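Local coordinates for protein Non-structural maintenance of chromosomes element 1 homolog (Xenopus laevis, PDB 7DG2) that probably acts as a RING-type E3 ubiquitin ligase with its MAGE partner, within the SMC5-SMC6 complex of DNA repair, at residues L15-V26 with G73-N81. Sequence-based numbering, arbitrary orientation.
Sequences LMSHGIMEGSAV and GLTYYALVN
The carboxylate of Glu22 reaches across to the 73-81 chain through water: one water donates to Glu22 OE1 (2.7 Å) and accepts from Thr75 N. Ser24 N meets the same OE1 from above the carboxylate plane, while Ser24 OG donates to the syn lone pair of Glu22 OE2 over 2.6 Å. Standing just before helix 23-36 and accepting from Ser24 N, with a weak bond from Ala25 N to OE2, Glu22 is its N-cap; the helix end would probably favour the charged carboxylate. Glu22 CG, anti to the backbone N (chi1 -174°), lies against Leu74 CD1, and the bend at chi2 then turns the carboxylate back to the helix start.

Beside it, Gly23 N donates to Thr75 O at 2.7 Å, but the angle at hydrogen is 133° and the donor lies tilted from the carbonyl plane, as the chain leaves the sheet for the helix. The regular pairing is straighter: Tyr77 N and Met21 O, and Met21 N and Tyr77 O, each bond at 2.8 Å, which defines Met21-Tyr77 as an antiparallel hydrogen-bonded pair. Leu79 N closes the other end on the carbonyl of Gly19, whose positive phi takes the chain out of helix 6-18.

On one face, Ile20 sets CD1 against Tyr76 CB (3.8 Å); Tyr76 CE2 lies beside Glu22 CB, and Tyr76 OH is hydrogen-bonded to Asp72 OD2. On the other, Val26 lays CG1 over the Tyr77 ring, 4.1 Å from the centroid and 15° off the normal, a CH-pi contact. Leu79 CD2 packs on Met16 CB at 4.0 Å, near Phe68 of the Nse4 chain. With strand 62-68 bonded along the far edge of 75-81, helix 6-18, strand 20-22, helices 23-36 and 46-57 and the hairpin follow the order of a winged-helix domain, consistent with this family's helix-turn-helix relationship.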
loop_
_atom_site.group_PDB
_atom_site.type_symbol
_atom_site.label_atom_id
_atom_site.label_comp_id
_atom_site.label_asym_id
_atom_site.label_seq_id
_atom_site.Cartn_x
_atom_site.Cartn_y
_atom_site.Cartn_z
ATOM N N LEU A 15 -7.544 3.751 -5.133
ATOM C CA LEU A 15 -7.456 2.364 -5.579
ATOM C C LEU A 15 -6.064 1.788 -5.344
ATOM O O LEU A 15 -5.930 0.610 -4.975
ATOM C CB LEU A 15 -7.841 2.260 -7.053
ATOM C CG LEU A 15 -7.962 0.824 -7.561
ATOM C CD1 LEU A 15 -8.905 -0.009 -6.669
ATOM C CD2 LEU A 15 -8.460 0.821 -9.002
ATOM N N MET A 16 -5.019 2.595 -5.546
ATOM C CA MET A 16 -3.667 2.142 -5.228
ATOM C C MET A 16 -3.565 1.726 -3.765
ATOM O O MET A 16 -2.909 0.724 -3.432
ATOM C CB MET A 16 -2.657 3.255 -5.548
ATOM C CG MET A 16 -1.238 2.868 -5.315
ATOM S SD MET A 16 -0.079 4.154 -5.853
ATOM C CE MET A 16 -1.174 5.211 -6.795
ATOM N N SER A 17 -4.219 2.478 -2.872
ATOM C CA SER A 17 -4.096 2.186 -1.450
ATOM C C SER A 17 -4.869 0.937 -1.069
ATOM O O SER A 17 -4.459 0.222 -0.150
ATOM C CB SER A 17 -4.563 3.373 -0.601
ATOM O OG SER A 17 -5.970 3.467 -0.556
ATOM N N HIS A 18 -5.959 0.649 -1.779
ATOM C CA HIS A 18 -6.765 -0.533 -1.490
ATOM C C HIS A 18 -6.363 -1.756 -2.300
ATOM O O HIS A 18 -6.656 -2.889 -1.877
ATOM C CB HIS A 18 -8.239 -0.228 -1.761
ATOM C CG HIS A 18 -8.870 0.629 -0.715
ATOM N ND1 HIS A 18 -9.243 0.135 0.514
ATOM C CD2 HIS A 18 -9.185 1.946 -0.708
ATOM C CE1 HIS A 18 -9.772 1.110 1.234
ATOM N NE2 HIS A 18 -9.756 2.217 0.512
ATOM N N GLY A 19 -5.754 -1.560 -3.460
ATOM C CA GLY A 19 -5.433 -2.651 -4.385
ATOM C C GLY A 19 -6.636 -3.108 -5.178
ATOM O O GLY A 19 -6.572 -3.201 -6.409
ATOM N N ILE A 20 -7.752 -3.351 -4.498
ATOM C CA ILE A 20 -8.974 -3.860 -5.108
ATOM C C ILE A 20 -10.162 -3.260 -4.368
ATOM O O ILE A 20 -10.097 -3.021 -3.158
ATOM C CB ILE A 20 -8.995 -5.404 -5.073
ATOM C CG1 ILE A 20 -10.290 -5.940 -5.690
ATOM C CG2 ILE A 20 -8.837 -5.892 -3.645
ATOM C CD1 ILE A 20 -10.211 -7.446 -6.061
ATOM N N MET A 21 -11.239 -2.982 -5.101
ATOM C CA MET A 21 -12.448 -2.407 -4.521
ATOM C C MET A 21 -13.673 -3.003 -5.201
ATOM O O MET A 21 -13.662 -3.227 -6.411
ATOM C CB MET A 21 -12.474 -0.872 -4.669
ATOM C CG MET A 21 -11.323 -0.151 -3.956
ATOM S SD MET A 21 -11.500 1.646 -4.074
ATOM C CE MET A 21 -13.296 1.745 -3.880
ATOM N N GLU A 22 -14.736 -3.225 -4.424
ATOM C CA GLU A 22 -15.987 -3.737 -4.976
ATOM C C GLU A 22 -16.714 -2.653 -5.782
ATOM O O GLU A 22 -16.556 -1.453 -5.539
ATOM C CB GLU A 22 -16.867 -4.264 -3.840
ATOM C CG GLU A 22 -18.144 -4.969 -4.258
ATOM C CD GLU A 22 -19.303 -4.005 -4.400
ATOM O OE1 GLU A 22 -20.161 -4.208 -5.295
ATOM O OE2 GLU A 22 -19.328 -3.026 -3.622
ATOM N N GLY A 23 -17.541 -3.096 -6.738
ATOM C CA GLY A 23 -18.090 -2.181 -7.733
ATOM C C GLY A 23 -18.930 -1.059 -7.153
ATOM O O GLY A 23 -18.817 0.093 -7.582
ATOM N N SER A 24 -19.793 -1.369 -6.177
ATOM C CA SER A 24 -20.616 -0.309 -5.595
ATOM C C SER A 24 -19.757 0.710 -4.847
ATOM O O SER A 24 -20.032 1.916 -4.889
ATOM C CB SER A 24 -21.700 -0.898 -4.687
ATOM O OG SER A 24 -21.217 -1.185 -3.394
ATOM N N ALA A 25 -18.684 0.258 -4.195
ATOM C CA ALA A 25 -17.765 1.216 -3.578
ATOM C C ALA A 25 -17.021 2.048 -4.620
ATOM O O ALA A 25 -16.706 3.222 -4.367
ATOM C CB ALA A 25 -16.765 0.491 -2.677
ATOM N N VAL A 26 -16.723 1.467 -5.787
ATOM C CA VAL A 26 -16.047 2.205 -6.856
ATOM C C VAL A 26 -16.955 3.284 -7.436
ATOM O O VAL A 26 -16.506 4.400 -7.731
ATOM C CB VAL A 26 -15.559 1.230 -7.943
ATOM C CG1 VAL A 26 -15.151 1.984 -9.211
ATOM C CG2 VAL A 26 -14.405 0.380 -7.396
ATOM N N GLY A 73 -20.076 -13.307 -6.600
ATOM C CA GLY A 73 -20.624 -12.814 -7.847
ATOM C C GLY A 73 -20.575 -11.311 -8.024
ATOM O O GLY A 73 -21.134 -10.798 -8.997
ATOM N N LEU A 74 -19.918 -10.593 -7.118
ATOM C CA LEU A 74 -19.820 -9.143 -7.204
ATOM C C LEU A 74 -18.726 -8.725 -8.186
ATOM O O LEU A 74 -17.773 -9.462 -8.447
ATOM C CB LEU A 74 -19.536 -8.550 -5.827
ATOM C CG LEU A 74 -20.567 -8.853 -4.746
ATOM C CD1 LEU A 74 -20.071 -8.378 -3.394
ATOM C CD2 LEU A 74 -21.903 -8.218 -5.099
ATOM N N THR A 75 -18.888 -7.528 -8.745
ATOM C CA THR A 75 -17.869 -6.944 -9.612
ATOM C C THR A 75 -16.804 -6.251 -8.770
ATOM O O THR A 75 -17.113 -5.578 -7.784
ATOM C CB THR A 75 -18.509 -5.957 -10.595
ATOM O OG1 THR A 75 -19.318 -6.679 -11.537
ATOM C CG2 THR A 75 -17.454 -5.160 -11.362
ATOM N N TYR A 76 -15.539 -6.455 -9.142
ATOM C CA TYR A 76 -14.401 -5.823 -8.479
ATOM C C TYR A 76 -13.553 -5.080 -9.500
ATOM O O TYR A 76 -13.435 -5.501 -10.655
ATOM C CB TYR A 76 -13.517 -6.864 -7.755
ATOM C CG TYR A 76 -14.188 -7.438 -6.531
ATOM C CD1 TYR A 76 -15.035 -8.537 -6.630
ATOM C CD2 TYR A 76 -14.002 -6.862 -5.284
ATOM C CE1 TYR A 76 -15.667 -9.048 -5.516
ATOM C CE2 TYR A 76 -14.629 -7.366 -4.163
ATOM C CZ TYR A 76 -15.460 -8.468 -4.286
ATOM O OH TYR A 76 -16.093 -8.979 -3.172
ATOM N N TYR A 77 -12.967 -3.962 -9.062
ATOM C CA TYR A 77 -11.947 -3.245 -9.811
ATOM C C TYR A 77 -10.622 -3.397 -9.078
ATOM O O TYR A 77 -10.574 -3.282 -7.849
ATOM C CB TYR A 77 -12.277 -1.756 -9.941
ATOM C CG TYR A 77 -13.443 -1.464 -10.864
ATOM C CD1 TYR A 77 -14.748 -1.741 -10.472
ATOM C CD2 TYR A 77 -13.234 -0.904 -12.117
ATOM C CE1 TYR A 77 -15.818 -1.469 -11.318
ATOM C CE2 TYR A 77 -14.306 -0.619 -12.959
ATOM C CZ TYR A 77 -15.585 -0.918 -12.555
ATOM O OH TYR A 77 -16.647 -0.637 -13.403
ATOM N N ALA A 78 -9.555 -3.671 -9.820
ATOM C CA ALA A 78 -8.245 -3.808 -9.194
ATOM C C ALA A 78 -7.174 -3.132 -10.037
ATOM O O ALA A 78 -7.191 -3.223 -11.268
ATOM C CB ALA A 78 -7.865 -5.278 -8.985
ATOM N N LEU A 79 -6.229 -2.473 -9.362
ATOM C CA LEU A 79 -5.047 -1.916 -10.008
ATOM C C LEU A 79 -3.996 -3.020 -10.055
ATOM O O LEU A 79 -3.516 -3.465 -9.007
ATOM C CB LEU A 79 -4.529 -0.701 -9.236
ATOM C CG LEU A 79 -3.267 -0.067 -9.835
ATOM C CD1 LEU A 79 -3.555 0.498 -11.244
ATOM C CD2 LEU A 79 -2.754 1.041 -8.910
ATOM N N VAL A 80 -3.660 -3.480 -11.257
ATOM C CA VAL A 80 -2.793 -4.644 -11.401
ATOM C C VAL A 80 -1.555 -4.281 -12.214
ATOM O O VAL A 80 -1.574 -3.408 -13.086
ATOM C CB VAL A 80 -3.542 -5.845 -12.035
ATOM C CG1 VAL A 80 -4.688 -6.267 -11.133
ATOM C CG2 VAL A 80 -4.062 -5.517 -13.424
ATOM N N ASN A 81 -0.462 -4.960 -11.892
ATOM C CA ASN A 81 0.752 -4.880 -12.674
ATOM C C ASN A 81 0.661 -5.828 -13.864
ATOM O O ASN A 81 0.022 -6.880 -13.797
ATOM C CB ASN A 81 1.947 -5.236 -11.799
ATOM C CG ASN A 81 3.235 -5.191 -12.557
ATOM O OD1 ASN A 81 3.477 -4.253 -13.312
ATOM N ND2 ASN A 81 4.066 -6.215 -12.388
HETATM O O HOH W 1 -20.772 -5.465 -7.565
#